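Local coordinates for protein beta-galactosidase (Marinomonas sp. ef1, PDB 6Y2K) that hydrolyses terminal beta-D-galactosyl residues from beta-galactosides as a cold-active, hexameric enzyme of glycoside hydrolase family 42, at residues A21-R25 and I60-L66; Y286-G290 and P327-A333; L403-A409 and R613-V618; P428-Y433 and K547-E551; G290-A294 and G609-R613. All blocks are in the same frame, centred on the assembly; numbering follows the deposited sequence.

Interaction 1 of 5, residues A21-R25 and I60-L66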
# COMPACT_ATOMS: atom_id res chain seq x y z
N ALA A 21 23.96 40.91 -32.71
CA ALA A 21 24.70 41.72 -31.74
C ALA A 21 23.85 42.86 -31.16
O ALA A 21 23.93 43.13 -29.96
CB ALA A 21 25.97 42.26 -32.37
N GLN A 22 23.05 43.50 -32.00
CA GLN A 22 22.14 44.58 -31.57
C GLN A 22 21.06 44.03 -30.61
O GLN A 22 20.80 44.62 -29.57
CB GLN A 22 21.48 45.26 -32.77
CG GLN A 22 22.46 46.09 -33.60
CD GLN A 22 21.88 46.60 -34.91
OE1 GLN A 22 21.01 45.98 -35.52
NE2 GLN A 22 22.40 47.75 -35.35
N HIS A 23 20.49 42.89 -30.98
CA HIS A 23 19.49 42.20 -30.16
C HIS A 23 20.10 41.82 -28.79
O HIS A 23 19.50 42.09 -27.75
CB HIS A 23 18.96 40.98 -30.93
CG HIS A 23 17.66 40.43 -30.42
ND1 HIS A 23 16.91 39.54 -31.15
CD2 HIS A 23 16.99 40.63 -29.26
CE1 HIS A 23 15.83 39.21 -30.46
NE2 HIS A 23 15.85 39.87 -29.31
N MET A 24 21.30 41.25 -28.79
CA MET A 24 22.00 40.94 -27.53
C MET A 24 22.09 42.17 -26.60
O MET A 24 21.78 42.10 -25.42
CB MET A 24 23.41 40.41 -27.81
CG MET A 24 23.44 38.99 -28.37
SD MET A 24 25.06 38.55 -29.03
CE MET A 24 24.63 37.05 -29.91
N ARG A 25 22.50 43.29 -27.18
CA ARG A 25 22.63 44.55 -26.45
C ARG A 25 21.27 44.96 -25.85
O ARG A 25 21.21 45.33 -24.68
CB ARG A 25 23.21 45.65 -27.35
CG ARG A 25 23.51 46.98 -26.65
CD ARG A 25 24.08 48.00 -27.62
NE ARG A 25 24.77 49.08 -26.92
CZ ARG A 25 25.45 50.06 -27.51
NH1 ARG A 25 25.55 50.09 -28.84
NH2 ARG A 25 26.04 50.99 -26.79
N ILE A 60 32.19 43.15 -35.39
CA ILE A 60 30.76 43.43 -35.24
C ILE A 60 30.35 43.43 -33.75
O ILE A 60 29.67 44.36 -33.30
CB ILE A 60 29.89 42.45 -36.07
CG1 ILE A 60 30.03 42.80 -37.57
CG2 ILE A 60 28.41 42.51 -35.66
CD1 ILE A 60 29.59 41.71 -38.52
N LEU A 61 30.79 42.42 -33.01
CA LEU A 61 30.51 42.33 -31.57
C LEU A 61 31.11 43.52 -30.81
O LEU A 61 30.44 44.11 -29.96
CB LEU A 61 31.03 41.00 -31.00
CG LEU A 61 30.35 39.74 -31.54
CD1 LEU A 61 31.14 38.49 -31.17
CD2 LEU A 61 28.91 39.63 -31.03
N HIS A 62 32.35 43.89 -31.14
CA HIS A 62 33.00 45.07 -30.55
C HIS A 62 32.23 46.37 -30.81
O HIS A 62 32.08 47.20 -29.91
CB HIS A 62 34.43 45.22 -31.06
CG HIS A 62 35.22 46.26 -30.33
ND1 HIS A 62 35.49 46.18 -28.97
CD2 HIS A 62 35.81 47.40 -30.76
CE1 HIS A 62 36.20 47.22 -28.61
NE2 HIS A 62 36.41 47.98 -29.67
N SER A 63 31.72 46.52 -32.03
CA SER A 63 30.99 47.74 -32.43
C SER A 63 29.69 47.98 -31.65
O SER A 63 29.20 49.12 -31.59
CB SER A 63 30.69 47.71 -33.93
OG SER A 63 29.63 46.81 -34.21
N GLN A 64 29.13 46.92 -31.07
CA GLN A 64 27.96 47.02 -30.19
C GLN A 64 28.32 47.07 -28.71
O GLN A 64 27.43 47.04 -27.87
CB GLN A 64 27.00 45.85 -30.47
CG GLN A 64 26.48 45.86 -31.89
CD GLN A 64 25.70 47.13 -32.21
OE1 GLN A 64 24.92 47.62 -31.39
NE2 GLN A 64 25.90 47.66 -33.41
N GLY A 65 29.61 47.19 -28.38
CA GLY A 65 30.08 47.25 -27.00
C GLY A 65 30.14 45.93 -26.26
O GLY A 65 30.27 45.91 -25.04
N LEU A 66 30.07 44.81 -26.99
CA LEU A 66 30.12 43.48 -26.39
C LEU A 66 31.55 43.02 -26.20
O LEU A 66 32.37 43.12 -27.12
CB LEU A 66 29.35 42.47 -27.25
CG LEU A 66 27.87 42.83 -27.43
CD1 LEU A 66 27.26 42.11 -28.63
CD2 LEU A 66 27.09 42.55 -26.15
O HOH W 1 24.01 49.87 -34.09

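Interaction 2 of 5, residues Y286-G290 and P327-A333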
# COMPACT_ATOMS: atom_id res chain seq x y z
N TYR A 286 10.68 18.86 -7.84
CA TYR A 286 11.47 19.95 -8.40
C TYR A 286 11.69 19.84 -9.93
O TYR A 286 12.57 20.52 -10.48
CB TYR A 286 12.80 20.01 -7.65
CG TYR A 286 12.67 20.34 -6.18
CD1 TYR A 286 12.20 21.59 -5.76
CD2 TYR A 286 13.03 19.41 -5.19
CE1 TYR A 286 12.08 21.91 -4.41
CE2 TYR A 286 12.93 19.73 -3.84
CZ TYR A 286 12.45 20.98 -3.46
OH TYR A 286 12.34 21.30 -2.12
N LEU A 287 10.87 19.02 -10.60
CA LEU A 287 10.97 18.77 -12.04
C LEU A 287 11.36 19.99 -12.88
O LEU A 287 12.22 19.89 -13.74
CB LEU A 287 9.62 18.26 -12.58
CG LEU A 287 9.50 17.97 -14.08
CD1 LEU A 287 10.35 16.77 -14.45
CD2 LEU A 287 8.05 17.72 -14.46
N ARG A 288 10.70 21.13 -12.64
CA ARG A 288 10.82 22.31 -13.49
C ARG A 288 11.74 23.42 -12.97
O ARG A 288 11.86 24.47 -13.63
CB ARG A 288 9.43 22.87 -13.79
CG ARG A 288 8.48 21.87 -14.44
CD ARG A 288 7.27 22.58 -15.04
NE ARG A 288 6.31 21.63 -15.59
CZ ARG A 288 6.44 20.99 -16.76
NH1 ARG A 288 7.51 21.18 -17.52
NH2 ARG A 288 5.50 20.14 -17.15
N VAL A 289 12.37 23.21 -11.81
CA VAL A 289 13.34 24.17 -11.24
C VAL A 289 14.71 23.61 -10.83
O VAL A 289 15.65 24.38 -10.61
CB VAL A 289 12.73 24.93 -10.04
CG1 VAL A 289 11.54 25.76 -10.49
CG2 VAL A 289 12.34 23.98 -8.91
N GLY A 290 14.83 22.28 -10.72
CA GLY A 290 16.04 21.66 -10.19
C GLY A 290 16.03 21.65 -8.68
O GLY A 290 15.27 22.36 -8.04
N PRO A 327 12.10 18.35 -19.49
CA PRO A 327 10.95 19.24 -19.33
C PRO A 327 11.30 20.69 -19.61
O PRO A 327 12.47 21.06 -19.58
CB PRO A 327 10.59 19.05 -17.85
CG PRO A 327 11.90 18.77 -17.20
CD PRO A 327 12.62 17.90 -18.18
N THR A 328 10.28 21.49 -19.92
CA THR A 328 10.41 22.94 -19.96
C THR A 328 10.56 23.48 -18.52
O THR A 328 9.89 22.99 -17.61
CB THR A 328 9.20 23.62 -20.61
OG1 THR A 328 7.99 23.08 -20.07
CG2 THR A 328 9.21 23.42 -22.13
N PRO A 329 11.42 24.50 -18.32
CA PRO A 329 11.50 25.12 -16.99
C PRO A 329 10.22 25.82 -16.58
O PRO A 329 9.42 26.21 -17.45
CB PRO A 329 12.65 26.14 -17.13
CG PRO A 329 13.37 25.80 -18.39
CD PRO A 329 12.40 25.07 -19.26
N ALA A 330 9.99 25.97 -15.28
CA ALA A 330 8.86 26.76 -14.79
C ALA A 330 9.03 28.20 -15.28
O ALA A 330 10.16 28.66 -15.45
CB ALA A 330 8.79 26.76 -13.27
N ASP A 331 7.91 28.89 -15.50
CA ASP A 331 7.97 30.31 -15.82
C ASP A 331 8.66 31.02 -14.65
O ASP A 331 8.32 30.78 -13.48
CB ASP A 331 6.57 30.87 -16.10
CG ASP A 331 6.01 30.44 -17.48
OD1 ASP A 331 6.78 30.03 -18.40
OD2 ASP A 331 4.77 30.54 -17.65
N GLY A 332 9.67 31.83 -14.97
CA GLY A 332 10.52 32.50 -13.97
C GLY A 332 11.78 31.75 -13.54
O GLY A 332 12.64 32.33 -12.85
N ALA A 333 11.93 30.48 -13.95
CA ALA A 333 13.08 29.68 -13.52
C ALA A 333 14.43 30.20 -14.02
O ALA A 333 15.42 30.11 -13.30
CB ALA A 333 12.91 28.21 -13.90

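Interaction 3 of 5, residues L403-A409 and R613-V618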
# COMPACT_ATOMS: atom_id res chain seq x y z
N LEU A 403 28.85 46.86 -7.24
CA LEU A 403 27.86 45.78 -7.08
C LEU A 403 28.53 44.40 -7.16
O LEU A 403 28.35 43.55 -6.29
CB LEU A 403 26.76 45.87 -8.14
CG LEU A 403 25.30 45.62 -7.75
CD1 LEU A 403 24.50 45.27 -8.99
CD2 LEU A 403 25.13 44.56 -6.68
N MET A 404 29.32 44.21 -8.21
CA MET A 404 30.08 42.97 -8.42
C MET A 404 31.08 42.70 -7.29
O MET A 404 31.33 41.54 -6.97
CB MET A 404 30.81 43.04 -9.77
CG MET A 404 31.73 41.87 -10.09
SD MET A 404 32.50 42.06 -11.70
CE MET A 404 31.10 41.68 -12.73
N SER A 405 31.63 43.76 -6.71
CA SER A 405 32.60 43.66 -5.63
C SER A 405 32.02 43.40 -4.24
O SER A 405 32.79 43.25 -3.28
CB SER A 405 33.45 44.93 -5.58
OG SER A 405 34.11 45.14 -6.82
N LEU A 406 30.69 43.35 -4.09
CA LEU A 406 30.08 42.97 -2.81
C LEU A 406 30.71 41.68 -2.28
O LEU A 406 30.97 40.76 -3.06
CB LEU A 406 28.57 42.75 -2.94
CG LEU A 406 27.65 43.97 -3.00
CD1 LEU A 406 26.23 43.51 -3.35
CD2 LEU A 406 27.67 44.74 -1.69
N PRO A 407 30.95 41.60 -0.95
CA PRO A 407 31.53 40.37 -0.41
C PRO A 407 30.63 39.16 -0.64
O PRO A 407 29.40 39.30 -0.72
CB PRO A 407 31.72 40.67 1.08
CG PRO A 407 30.92 41.89 1.36
CD PRO A 407 30.74 42.63 0.08
N SER A 408 31.25 37.99 -0.81
CA SER A 408 30.54 36.76 -1.11
C SER A 408 30.81 35.58 -0.17
O SER A 408 30.07 34.61 -0.21
CB SER A 408 30.84 36.35 -2.55
OG SER A 408 30.39 37.35 -3.45
N ALA A 409 31.84 35.67 0.67
CA ALA A 409 32.26 34.53 1.48
C ALA A 409 31.28 34.25 2.61
O ALA A 409 30.74 35.17 3.23
CB ALA A 409 33.65 34.76 2.05
N ARG A 613 20.72 33.51 0.91
CA ARG A 613 22.16 33.75 0.95
C ARG A 613 22.41 35.26 1.05
O ARG A 613 21.59 36.05 0.57
CB ARG A 613 22.87 33.16 -0.28
CG ARG A 613 24.36 32.99 -0.07
CD ARG A 613 25.08 32.25 -1.19
NE ARG A 613 26.40 31.86 -0.73
CZ ARG A 613 27.45 32.67 -0.59
NH1 ARG A 613 28.59 32.17 -0.09
NH2 ARG A 613 27.39 33.96 -0.92
N GLU A 614 23.51 35.64 1.70
CA GLU A 614 23.87 37.05 1.88
C GLU A 614 25.12 37.44 1.10
O GLU A 614 26.06 36.65 0.99
CB GLU A 614 24.12 37.34 3.36
CG GLU A 614 22.92 37.06 4.24
CD GLU A 614 23.10 37.55 5.67
OE1 GLU A 614 22.10 37.51 6.42
OE2 GLU A 614 24.22 37.98 6.05
N ARG A 615 25.12 38.67 0.59
CA ARG A 615 26.33 39.34 0.11
C ARG A 615 26.41 40.71 0.78
O ARG A 615 25.68 41.64 0.40
CB ARG A 615 26.31 39.48 -1.41
CG ARG A 615 26.47 38.15 -2.13
CD ARG A 615 26.65 38.31 -3.63
NE ARG A 615 27.89 39.02 -3.97
CZ ARG A 615 28.22 39.44 -5.19
NH1 ARG A 615 27.43 39.22 -6.24
NH2 ARG A 615 29.38 40.07 -5.37
N GLY A 616 27.27 40.83 1.79
CA GLY A 616 27.35 42.03 2.62
C GLY A 616 26.01 42.37 3.24
O GLY A 616 25.46 41.57 4.00
N ASN A 617 25.47 43.52 2.86
CA ASN A 617 24.19 44.05 3.35
C ASN A 617 22.98 43.62 2.51
O ASN A 617 21.86 44.05 2.78
CB ASN A 617 24.26 45.59 3.49
CG ASN A 617 24.25 46.34 2.15
OD1 ASN A 617 23.42 47.21 1.93
ND2 ASN A 617 25.19 46.01 1.28
N VAL A 618 23.19 42.78 1.49
CA VAL A 618 22.09 42.32 0.61
C VAL A 618 21.70 40.88 0.99
O VAL A 618 22.58 40.03 1.18
CB VAL A 618 22.48 42.41 -0.88
CG1 VAL A 618 21.31 42.00 -1.78
CG2 VAL A 618 22.95 43.82 -1.22
O HOH W 2 27.83 35.36 2.62

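Interaction 4 of 5, residues P428-Y433 and K547-E551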
# COMPACT_ATOMS: atom_id res chain seq x y z
N PRO A 428 34.10 2.21 -2.01
CA PRO A 428 33.06 2.80 -1.17
C PRO A 428 32.72 1.94 0.05
O PRO A 428 32.29 2.49 1.06
CB PRO A 428 31.86 2.93 -2.12
CG PRO A 428 32.08 1.87 -3.14
CD PRO A 428 33.57 1.79 -3.32
N GLN A 429 32.91 0.62 -0.08
CA GLN A 429 32.82 -0.35 1.02
C GLN A 429 31.38 -0.66 1.47
O GLN A 429 31.09 -1.81 1.84
CB GLN A 429 33.78 0.01 2.17
CG GLN A 429 33.76 -0.90 3.39
CD GLN A 429 34.17 -2.34 3.11
OE1 GLN A 429 34.84 -2.64 2.12
NE2 GLN A 429 33.79 -3.24 4.02
N SER A 430 30.49 0.34 1.45
CA SER A 430 29.06 0.12 1.24
C SER A 430 28.71 0.74 -0.10
O SER A 430 29.04 1.91 -0.34
CB SER A 430 28.21 0.78 2.32
OG SER A 430 26.84 0.75 1.95
N ARG A 431 28.01 -0.01 -0.96
CA ARG A 431 27.63 0.51 -2.28
C ARG A 431 26.67 1.71 -2.17
O ARG A 431 26.57 2.51 -3.10
CB ARG A 431 27.02 -0.61 -3.14
CG ARG A 431 26.86 -0.23 -4.61
CD ARG A 431 26.66 -1.45 -5.49
NE ARG A 431 27.85 -2.30 -5.50
CZ ARG A 431 27.93 -3.46 -6.13
NH1 ARG A 431 26.90 -3.92 -6.82
NH2 ARG A 431 29.06 -4.16 -6.06
N ALA A 432 25.97 1.84 -1.04
CA ALA A 432 25.09 2.99 -0.81
C ALA A 432 25.84 4.28 -0.43
O ALA A 432 25.23 5.34 -0.39
CB ALA A 432 24.07 2.64 0.27
N TYR A 433 27.14 4.18 -0.15
CA TYR A 433 27.95 5.34 0.23
C TYR A 433 28.64 5.96 -0.99
O TYR A 433 29.29 5.26 -1.75
CB TYR A 433 29.02 4.95 1.26
CG TYR A 433 29.87 6.14 1.71
CD1 TYR A 433 30.91 6.63 0.91
CD2 TYR A 433 29.62 6.78 2.92
CE1 TYR A 433 31.66 7.72 1.31
CE2 TYR A 433 30.37 7.87 3.34
CZ TYR A 433 31.40 8.34 2.53
OH TYR A 433 32.14 9.44 2.93
N LYS A 547 22.45 5.75 8.48
CA LYS A 547 22.42 4.86 7.32
C LYS A 547 23.79 4.74 6.67
O LYS A 547 24.65 5.61 6.84
CB LYS A 547 21.40 5.35 6.29
CG LYS A 547 21.57 6.79 5.84
CD LYS A 547 20.34 7.26 5.06
CE LYS A 547 20.49 8.70 4.58
NZ LYS A 547 19.38 9.07 3.64
N HIS A 548 24.00 3.63 5.96
CA HIS A 548 25.13 3.41 5.04
C HIS A 548 26.48 3.09 5.68
O HIS A 548 27.17 2.16 5.23
CB HIS A 548 25.32 4.57 4.04
CG HIS A 548 24.07 4.95 3.31
ND1 HIS A 548 23.85 6.23 2.83
CD2 HIS A 548 22.97 4.23 2.97
CE1 HIS A 548 22.67 6.27 2.23
NE2 HIS A 548 22.12 5.07 2.30
N TRP A 549 26.86 3.88 6.68
CA TRP A 549 28.19 3.82 7.28
C TRP A 549 28.06 4.03 8.79
O TRP A 549 27.49 5.01 9.24
CB TRP A 549 29.06 4.91 6.67
CG TRP A 549 30.51 4.75 6.94
CD1 TRP A 549 31.23 5.33 7.94
CD2 TRP A 549 31.42 3.94 6.21
NE1 TRP A 549 32.54 4.93 7.87
CE2 TRP A 549 32.69 4.08 6.81
CE3 TRP A 549 31.29 3.10 5.09
CZ2 TRP A 549 33.83 3.41 6.34
CZ3 TRP A 549 32.41 2.44 4.62
CH2 TRP A 549 33.67 2.60 5.24
N HIS A 550 28.61 3.08 9.55
CA HIS A 550 28.35 2.96 10.99
C HIS A 550 29.64 2.50 11.67
O HIS A 550 29.89 1.30 11.81
CB HIS A 550 27.18 1.97 11.18
CG HIS A 550 26.77 1.73 12.61
ND1 HIS A 550 26.28 0.51 13.03
CD2 HIS A 550 26.73 2.54 13.69
CE1 HIS A 550 25.98 0.58 14.32
NE2 HIS A 550 26.23 1.81 14.74
N GLU A 551 30.47 3.46 12.07
CA GLU A 551 31.76 3.15 12.68
C GLU A 551 31.60 2.70 14.12
O GLU A 551 30.85 3.32 14.88
CB GLU A 551 32.71 4.35 12.61
CG GLU A 551 33.23 4.61 11.21
CD GLU A 551 33.90 5.96 11.04
OE1 GLU A 551 34.09 6.69 12.04
OE2 GLU A 551 34.24 6.26 9.87

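Interaction 5 of 5, residues G290-A294 and G609-R613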
# COMPACT_ATOMS: atom_id res chain seq x y z
N GLY A 290 14.83 22.28 -10.72
CA GLY A 290 16.04 21.66 -10.19
C GLY A 290 16.03 21.65 -8.68
O GLY A 290 15.27 22.36 -8.04
N HIS A 291 16.89 20.82 -8.10
CA HIS A 291 16.97 20.72 -6.65
C HIS A 291 17.48 22.06 -6.11
O HIS A 291 18.32 22.70 -6.75
CB HIS A 291 17.90 19.58 -6.22
CG HIS A 291 17.93 19.34 -4.75
ND1 HIS A 291 18.83 19.97 -3.91
CD2 HIS A 291 17.18 18.53 -3.96
CE1 HIS A 291 18.62 19.57 -2.67
NE2 HIS A 291 17.63 18.69 -2.67
N PRO A 292 16.96 22.52 -4.95
CA PRO A 292 17.36 23.85 -4.42
C PRO A 292 18.86 24.11 -4.21
O PRO A 292 19.28 25.28 -4.19
CB PRO A 292 16.65 23.89 -3.07
CG PRO A 292 15.41 23.10 -3.30
CD PRO A 292 15.87 21.94 -4.13
N ASP A 293 19.65 23.04 -4.08
CA ASP A 293 21.11 23.12 -3.91
C ASP A 293 21.96 22.68 -5.10
O ASP A 293 23.19 22.63 -4.99
CB ASP A 293 21.50 22.31 -2.67
CG ASP A 293 20.73 22.74 -1.45
OD1 ASP A 293 20.62 23.98 -1.24
OD2 ASP A 293 20.19 21.85 -0.74
N ALA A 294 21.34 22.40 -6.24
CA ALA A 294 22.06 21.87 -7.39
C ALA A 294 23.04 22.90 -7.95
O ALA A 294 24.20 22.58 -8.22
CB ALA A 294 21.08 21.42 -8.47
N GLY A 609 11.71 24.12 0.44
CA GLY A 609 11.97 24.68 -0.88
C GLY A 609 12.52 26.10 -0.90
O GLY A 609 12.77 26.64 -1.97
N VAL A 610 12.72 26.69 0.28
CA VAL A 610 13.21 28.07 0.39
C VAL A 610 14.70 28.06 0.74
O VAL A 610 15.19 27.18 1.45
CB VAL A 610 12.40 28.87 1.44
CG1 VAL A 610 13.00 30.25 1.70
CG2 VAL A 610 10.96 29.02 0.97
N ARG A 611 15.43 29.02 0.17
CA ARG A 611 16.85 29.18 0.40
C ARG A 611 17.14 30.66 0.51
O ARG A 611 16.40 31.48 -0.04
CB ARG A 611 17.65 28.58 -0.75
CG ARG A 611 17.53 27.06 -0.91
CD ARG A 611 18.25 26.36 0.23
NE ARG A 611 18.33 24.92 0.05
CZ ARG A 611 17.37 24.04 0.36
NH1 ARG A 611 16.20 24.44 0.86
NH2 ARG A 611 17.58 22.75 0.15
N VAL A 612 18.22 30.98 1.23
CA VAL A 612 18.67 32.35 1.46
C VAL A 612 20.20 32.39 1.38
O VAL A 612 20.89 31.42 1.72
CB VAL A 612 18.19 32.88 2.83
CG1 VAL A 612 18.76 34.26 3.13
CG2 VAL A 612 16.68 32.96 2.87
N ARG A 613 20.72 33.51 0.91
CA ARG A 613 22.16 33.75 0.95
C ARG A 613 22.41 35.26 1.05
O ARG A 613 21.59 36.05 0.57
CB ARG A 613 22.87 33.16 -0.28
CG ARG A 613 24.36 32.99 -0.07
CD ARG A 613 25.08 32.25 -1.19
NE ARG A 613 26.40 31.86 -0.73
CZ ARG A 613 27.45 32.67 -0.59
NH1 ARG A 613 28.59 32.17 -0.09
NH2 ARG A 613 27.39 33.96 -0.92

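Interaction 1 of 5, residues A21-R25 and I60-L66
Ala21 CB on helix 17-27 lies 3.7 Å from Gln64 CG, just past helix 52-63, and Ile60 CG2, Leu61 CD2 and Leu66 CD1 close round the same methyl. So small a side chain lets the CA atoms of Ala21 and Leu61 come within 5.8 Å. Leu66 CD1 also reaches Met24 SD at 4.2 Å, so the inner part of the contact is apolar. Farther out, Gln64 bends at its second torsion (chi2 -60°), keeping CG against Ala21 while the amide turns to Gln22. The two amide planes stand nearly perpendicular, and both NE2 atoms donate to one bridging water, 2.9 Å from Gln22 NE2 and 3.0 Å from Gln64 NE2. In one of two modelled conformers, Arg25 lays a guanidinium face against Gln64 O without bonding to it. Gln64 and Leu66 are set in place by a Schellman motif closing helix 52-63: Leu66 N bonds to Leu61 O, Gly65 N to His62 O, and Gly65 takes the positive phi that glycine adopts most easily. Behind them, Met24 and Leu66 rest on Val32 of strand 29-34. Neighbouring outer helices packed side by side around a parallel eight-stranded barrel are characteristic of the (beta/alpha)8, or TIM-barrel, fold.

Interaction 2 of 5, residues Y286-G290 and P327-A333
Arg288 and residues Thr328 to Ala330 join the loop between helices 280-285 and 294-305 of the TIM-barrel domain to the loop that runs from barrel strand 310-315 into helix 333-343. Their backbones are joined by Ala330 N, which donates to Arg288 O at 2.9 Å in a nearly straight bond (169°). The same carbonyl oxygen receives a CA-H...O contact from Pro329 CA at 3.4 Å. Beside this link the Arg288 side chain runs alongside Thr328, extended from CG to NE and then turned at its last torsion (chi4 -77°). NH1 thereby meets a lone pair of Thr328 O at 3.0 Å, in the carbonyl plane and in the plane of the guanidinium.

Apolar groups fill in around these bonds. Leu287 CD1 touches Pro327 CG at 3.7 Å, while Val289 CG1 meets Ala330 CB at 4.0 Å and lies near the Ala333 methyl; alanine leaves room for the valine at both places. Two local turns hold the partners in position. Val289 N and Gly290 N both bond to Tyr286 O, and a type II turn from Ala330 to Ala333 places Gly332 at its third position, where the positive phi suits glycine, just ahead of helix 333-343.

Asp527 of the second subunit completes the arrangement: its OD1 takes a salt bridge from Arg288 NH1 and a hydrogen bond from Thr328 N. One arginine nitrogen thus serves a carbonyl of its own chain and a carboxylate of a neighbour, so the chemistry that ties the loops together probably also helps fix the subunit interface of the hexamer.

Interaction 3 of 5, residues L403-A409 and R613-V618
Arg615 sets CG beside its backbone N (chi1 -70°) and bends at chi3 (64°), which swings its guanidinium to the carbonyls at and just after the end of helix 400-404; Arg613 instead runs extended to reach Ser408. Both arginines belong to a beta hairpin, strands 610-615 and 618-623 joined by a type II' turn from Arg615 to Val618, on the edge of the C-terminal antiparallel sheet. Arg615 NH2 donates to Leu406 O in an almost straight bond of 2.9 Å and to Met404 O, also 2.9 Å, approaching the latter from above its carbonyl plane. Arg615 NH1 is taken by Phe342 O. Cut back to alanine, Arg615 would probably leave the carbonyls of Met404, Leu406 and Phe342 without this donor and residues 404-406 less firmly held. Arg613 grips Ser408 O end-on, with NH1 at 2.9 Å and NH2 at 2.8 Å. In the turn just after Arg615, Gly616 takes a positive phi easy for glycine, and its lack of a side chain leaves room for the Pro407 ring. The Leu406 and Val618 side chains cross at about a right angle, Leu406 CD1 lying 3.9 Å from Val618 CG2. At the other end, one water donates both to Ala409 O at 3.0 Å and to Glu614 O at 2.7 Å.

Interaction 4 of 5, residues P428-Y433 and K547-E551
Pro428 O is gripped by Arg496 NH1 and, weakly, by Ser430 N, and it lies 3.6 Å from Trp549 CZ3 across the contact. The edge of the same indole meets Gln429, whose CB lies in the ring plane 3.7 Å from Trp549 CZ3, while the glutamine amide stands almost square to the ring. Gln429 then turns away, its NE2 bonding to Val320 O of the third subunit. A large aromatic suits the place of Trp549: Tyr433 CD2 packs on Trp549 CB at 4.2 Å, Arg496 makes cation-pi contacts with both rings, and Trp549 NE1 donates to Glu551 OE2 at 2.9 Å, which fixes the indole's rotation. A glycerol, probably from the crystallisation liquor, lies about 4 Å from the tryptophan side chain.

At the other end, Ala432 CB sits over a face of the His548 imidazole, 3.3 Å from CD2, and Lys547 CG covers the opposite face. His548 NE2 bonds to Glu531, so the ring is both sandwiched and tethered. Without its imidazole, as with an alanine here, His548 is likely to leave a gap between Ala432 and Lys547 and Glu531 without this partner.

The contact sets the turn between helices 418-426 and 435-448 against the corner at His548, where the chain passes from strand 544-547 of the mixed sheet to strand 549-555, the antiparallel partner of strand 521-528.

Interaction 5 of 5, residues G290-A294 and G609-R613
Asp293 and Arg611 form the tight part of this contact. The arginine grips the carboxylate side-on, NE to OD1 at 2.8 Å and NH2 to OD2 at 2.9 Å, both bonds nearly straight and both on the syn side of their oxygens. The fit is not quite flat, since the carboxylate and guanidinium planes are 34° apart. Pro292 packs against the same group: its CB lies over the centre of one guanidinium face, 3.5 Å from Arg611 CZ. A bend in the arginine chain (chi2 -71°) folds the group over the proline, and NH1 turns back to Val610 O at 3.0 Å, so each guanidinium nitrogen has an acceptor. Arginine suits this buried place because its flat cation offers a face to the proline and an edge to the aspartate.

The rest of the contact is looser, though buried too. Pro292 CG comes no nearer than 4.5 Å to Gly609 CA, and His291 CE1 stays 4.4 Å from Arg611 NH2. His291 acts mainly as second shell: its ND1 accepts from Asp293 N, while NE2 bonds to Glu444. Pro292 fits the second position of a type I turn from His291 to Ala294, which presents the carboxylate. Arg447 forms a second salt bridge to Asp293 OD1, and the two cations would be expected to keep this acid ionised.

The arrangement is a buried bidentate salt bridge that joins the turn leading into barrel helix 294-305 to edge strand 610-615 of the C-terminal antiparallel sheet, with helix 435-448 alongside.

Interactions 2 and 5 are continuous: they share Gly290, their centres are 13 Å apart, and the Tyr286 ring bridges them, its OH lying 3.6 Å from Gly609 CA. Interaction 3 follows along strand 610-615, meeting interaction 5 at Arg613 with centres 18 Å apart, so alternate arginines of one strand brace two different connections. Interaction 1 stands apart on the outside of the barrel, its centre 54 Å from that of interaction 4. Within one chain, interactions 2 and 4 are about 15 Å apart at their nearest atoms, yet both reach other subunits: Arg288 binds Asp527 of the second subunit, Gln429 bonds to the third, and within its own chain Asp527 bonds to His550 of interaction 4.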